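Local coordinates for protein malate dehydrogenase (Entamoeba histolytica, PDB 3I0P) that probably catalyses the NAD-dependent interconversion of malate and oxaloacetate, at residues 47-51 and 52-56. Residues are numbered along the deposited sequence; the frame is centred on the assembly and turned at random.
Sequences MDTHG and IQRFK. With NAD (nicotinamide-adenine-dinucleotide), chain B.
Gln-53 lays its side chain against the backbone and side chain of Asp-48: its CB lies 3.3 Å from Asp-48 O, and its OE1 reaches 3.5 Å from Asp-48 CB. CG sits beside the Gln-53 backbone N (chi1 -65°) and the chain runs on extended, which carries the amide past that carbonyl with its plane only 11° from the Asp-48 carboxylate. The two flat groups do not bond to each other; the carboxylate turns to a salt bridge with Arg-337, a role that suits an acid here. A water ties the same backbones together, donating to Asp-48 O at 2.7 Å and accepting from the N atoms of Gly-51 and Gln-53. Met-47 to His-50 form a type I beta turn in the loop between helices 29-45 and 55-64, and this turn faces the dinucleotide: His-50 CE1 approaches NAD O4D at 3.1 Å, while the flexible thioether of Met-47 lies along the same ribose. Gly-51, lacking a side chain, suits a backbone conformation other residues adopt less easily. The backbone N-H of Arg-54, N-cap of helix 55-64, donates to Gly-51 O (N to O 3.0 Å) from above the carbonyl plane. Its CB and CG lie against Thr-49 O (CG at 3.6 Å); bends at chi2 and chi3 bring the guanidinium edge round to that oxygen. Apolar Ile-52 and Phe-55 both pack against helices 11-24 and 346-359.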
loop_
_atom_site.group_PDB
_atom_site.type_symbol
_atom_site.label_atom_id
_atom_site.label_comp_id
_atom_site.label_asym_id
_atom_site.label_seq_id
_atom_site.Cartn_x
_atom_site.Cartn_y
_atom_site.Cartn_z
ATOM N N MET A 47 16.251 -11.148 -7.607
ATOM C CA MET A 47 16.214 -9.728 -7.949
ATOM C C MET A 47 17.566 -9.373 -8.546
ATOM O O MET A 47 18.389 -8.725 -7.910
ATOM C CB MET A 47 15.940 -8.863 -6.706
ATOM C CG MET A 47 14.682 -9.201 -5.929
ATOM S SD MET A 47 13.242 -9.069 -6.990
ATOM C CE MET A 47 11.912 -9.396 -5.807
ATOM N N ASP A 48 17.793 -9.805 -9.774
ATOM C CA ASP A 48 19.142 -9.806 -10.350
ATOM C C ASP A 48 19.721 -8.405 -10.597
ATOM O O ASP A 48 20.910 -8.254 -10.894
ATOM C CB ASP A 48 19.178 -10.703 -11.595
ATOM C CG ASP A 48 18.832 -12.156 -11.264
ATOM O OD1 ASP A 48 19.370 -12.675 -10.269
ATOM O OD2 ASP A 48 18.014 -12.771 -11.979
ATOM N N THR A 49 18.873 -7.395 -10.431
ATOM C CA THR A 49 19.269 -5.999 -10.546
ATOM C C THR A 49 19.836 -5.398 -9.248
ATOM O O THR A 49 20.278 -4.247 -9.243
ATOM C CB THR A 49 18.058 -5.143 -10.982
ATOM O OG1 THR A 49 17.713 -5.458 -12.339
ATOM C CG2 THR A 49 18.376 -3.651 -10.862
ATOM N N HIS A 50 19.831 -6.155 -8.155
ATOM C CA HIS A 50 20.098 -5.560 -6.840
ATOM C C HIS A 50 21.159 -6.235 -5.969
ATOM O O HIS A 50 21.318 -5.874 -4.796
ATOM C CB HIS A 50 18.787 -5.359 -6.071
ATOM C CG HIS A 50 17.974 -4.215 -6.581
ATOM N ND1 HIS A 50 16.911 -4.381 -7.443
ATOM C CD2 HIS A 50 18.088 -2.880 -6.379
ATOM C CE1 HIS A 50 16.393 -3.200 -7.734
ATOM N NE2 HIS A 50 17.092 -2.272 -7.105
ATOM N N GLY A 51 21.883 -7.194 -6.547
ATOM C CA GLY A 51 23.007 -7.859 -5.871
ATOM C C GLY A 51 24.298 -7.696 -6.652
ATOM O O GLY A 51 24.616 -6.597 -7.103
ATOM N N ILE A 52 25.021 -8.798 -6.839
ATOM C CA ILE A 52 26.327 -8.801 -7.522
ATOM C C ILE A 52 26.363 -8.085 -8.888
ATOM O O ILE A 52 27.355 -7.443 -9.217
ATOM C CB ILE A 52 26.946 -10.251 -7.582
ATOM C CG1 ILE A 52 28.419 -10.240 -8.014
ATOM C CG2 ILE A 52 26.124 -11.178 -8.457
ATOM C CD1 ILE A 52 29.361 -9.519 -7.069
ATOM N N GLN A 53 25.286 -8.178 -9.669
ATOM C CA GLN A 53 25.249 -7.576 -11.020
ATOM C C GLN A 53 25.271 -6.053 -10.981
ATOM O O GLN A 53 25.298 -5.383 -12.022
ATOM C CB GLN A 53 24.045 -8.079 -11.816
ATOM C CG GLN A 53 24.116 -9.565 -12.101
ATOM C CD GLN A 53 22.940 -10.090 -12.905
ATOM O OE1 GLN A 53 22.439 -11.191 -12.639
ATOM N NE2 GLN A 53 22.494 -9.315 -13.898
ATOM N N ARG A 54 25.296 -5.521 -9.765
ATOM C CA ARG A 54 25.252 -4.095 -9.537
ATOM C C ARG A 54 26.287 -3.732 -8.483
ATOM O O ARG A 54 26.410 -2.581 -8.087
ATOM C CB ARG A 54 23.849 -3.725 -9.066
ATOM C CG ARG A 54 23.319 -2.400 -9.570
ATOM C CD ARG A 54 23.522 -2.186 -11.075
ATOM N NE ARG A 54 22.638 -3.015 -11.887
ATOM C CZ ARG A 54 22.791 -3.197 -13.196
ATOM N NH1 ARG A 54 23.799 -2.606 -13.827
ATOM N NH2 ARG A 54 21.945 -3.969 -13.878
ATOM N N PHE A 55 27.045 -4.728 -8.043
ATOM C CA PHE A 55 28.025 -4.556 -6.985
ATOM C C PHE A 55 29.029 -3.472 -7.332
ATOM O O PHE A 55 29.210 -2.522 -6.563
ATOM C CB PHE A 55 28.741 -5.885 -6.718
ATOM C CG PHE A 55 29.699 -5.853 -5.565
ATOM C CD1 PHE A 55 29.293 -5.405 -4.313
ATOM C CD2 PHE A 55 30.999 -6.312 -5.726
ATOM C CE1 PHE A 55 30.176 -5.388 -3.240
ATOM C CE2 PHE A 55 31.888 -6.307 -4.669
ATOM C CZ PHE A 55 31.478 -5.850 -3.416
ATOM N N LYS A 56 29.658 -3.602 -8.500
ATOM C CA LYS A 56 30.708 -2.675 -8.903
ATOM C C LYS A 56 30.238 -1.221 -9.086
ATOM O O LYS A 56 30.799 -0.304 -8.469
ATOM C CB LYS A 56 31.448 -3.149 -10.152
ATOM C CG LYS A 56 32.783 -2.445 -10.293
ATOM C CD LYS A 56 33.430 -2.638 -11.644
ATOM C CE LYS A 56 34.460 -1.527 -11.895
ATOM N NZ LYS A 56 33.832 -0.233 -12.301
HETATM P PA NAD B . 8.066 -7.129 -9.353
HETATM O O1A NAD B . 9.155 -8.097 -9.746
HETATM O O2A NAD B . 7.185 -6.573 -10.425
HETATM O O5B NAD B . 7.166 -7.886 -8.256
HETATM C C5B NAD B . 7.793 -8.529 -7.132
HETATM C C4B NAD B . 6.790 -8.888 -6.027
HETATM O O4B NAD B . 5.546 -9.355 -6.564
HETATM C C3B NAD B . 7.283 -10.015 -5.143
HETATM O O3B NAD B . 6.742 -9.827 -3.825
HETATM C C2B NAD B . 6.694 -11.256 -5.777
HETATM O O2B NAD B . 6.535 -12.309 -4.827
HETATM C C1B NAD B . 5.349 -10.741 -6.249
HETATM N N9A NAD B . 4.781 -11.455 -7.430
HETATM C C8A NAD B . 5.303 -11.522 -8.664
HETATM N N7A NAD B . 4.462 -12.235 -9.444
HETATM C C5A NAD B . 3.401 -12.606 -8.690
HETATM C C6A NAD B . 2.233 -13.337 -8.930
HETATM N N6A NAD B . 1.971 -13.861 -10.151
HETATM N N1A NAD B . 1.349 -13.539 -7.922
HETATM C C2A NAD B . 1.579 -13.041 -6.700
HETATM N N3A NAD B . 2.687 -12.332 -6.445
HETATM C C4A NAD B . 3.611 -12.104 -7.421
HETATM O O3 NAD B . 8.667 -5.913 -8.455
HETATM P PN NAD B . 9.643 -4.694 -8.917
HETATM O O1N NAD B . 8.857 -3.413 -8.767
HETATM O O2N NAD B . 10.324 -5.026 -10.222
HETATM O O5D NAD B . 10.786 -4.687 -7.794
HETATM C C5D NAD B . 11.879 -5.609 -7.848
HETATM C C4D NAD B . 12.901 -5.286 -6.760
HETATM O O4D NAD B . 13.474 -3.994 -6.977
HETATM C C3D NAD B . 12.274 -5.250 -5.372
HETATM O O3D NAD B . 13.003 -6.159 -4.536
HETATM C C2D NAD B . 12.386 -3.796 -4.912
HETATM O O2D NAD B . 12.651 -3.604 -3.511
HETATM C C1D NAD B . 13.565 -3.309 -5.723
HETATM N N1N NAD B . 13.567 -1.855 -5.870
HETATM C C2N NAD B . 14.414 -1.137 -5.098
HETATM C C3N NAD B . 14.451 0.256 -5.204
HETATM C C7N NAD B . 15.384 1.072 -4.353
HETATM O O7N NAD B . 15.388 2.290 -4.481
HETATM N N7N NAD B . 16.182 0.457 -3.484
HETATM C C4N NAD B . 13.605 0.892 -6.117
HETATM C C5N NAD B . 12.733 0.125 -6.896
HETATM C C6N NAD B . 12.736 -1.262 -6.753
HETATM O O HOH W 1 22.525 -8.942 -8.893
#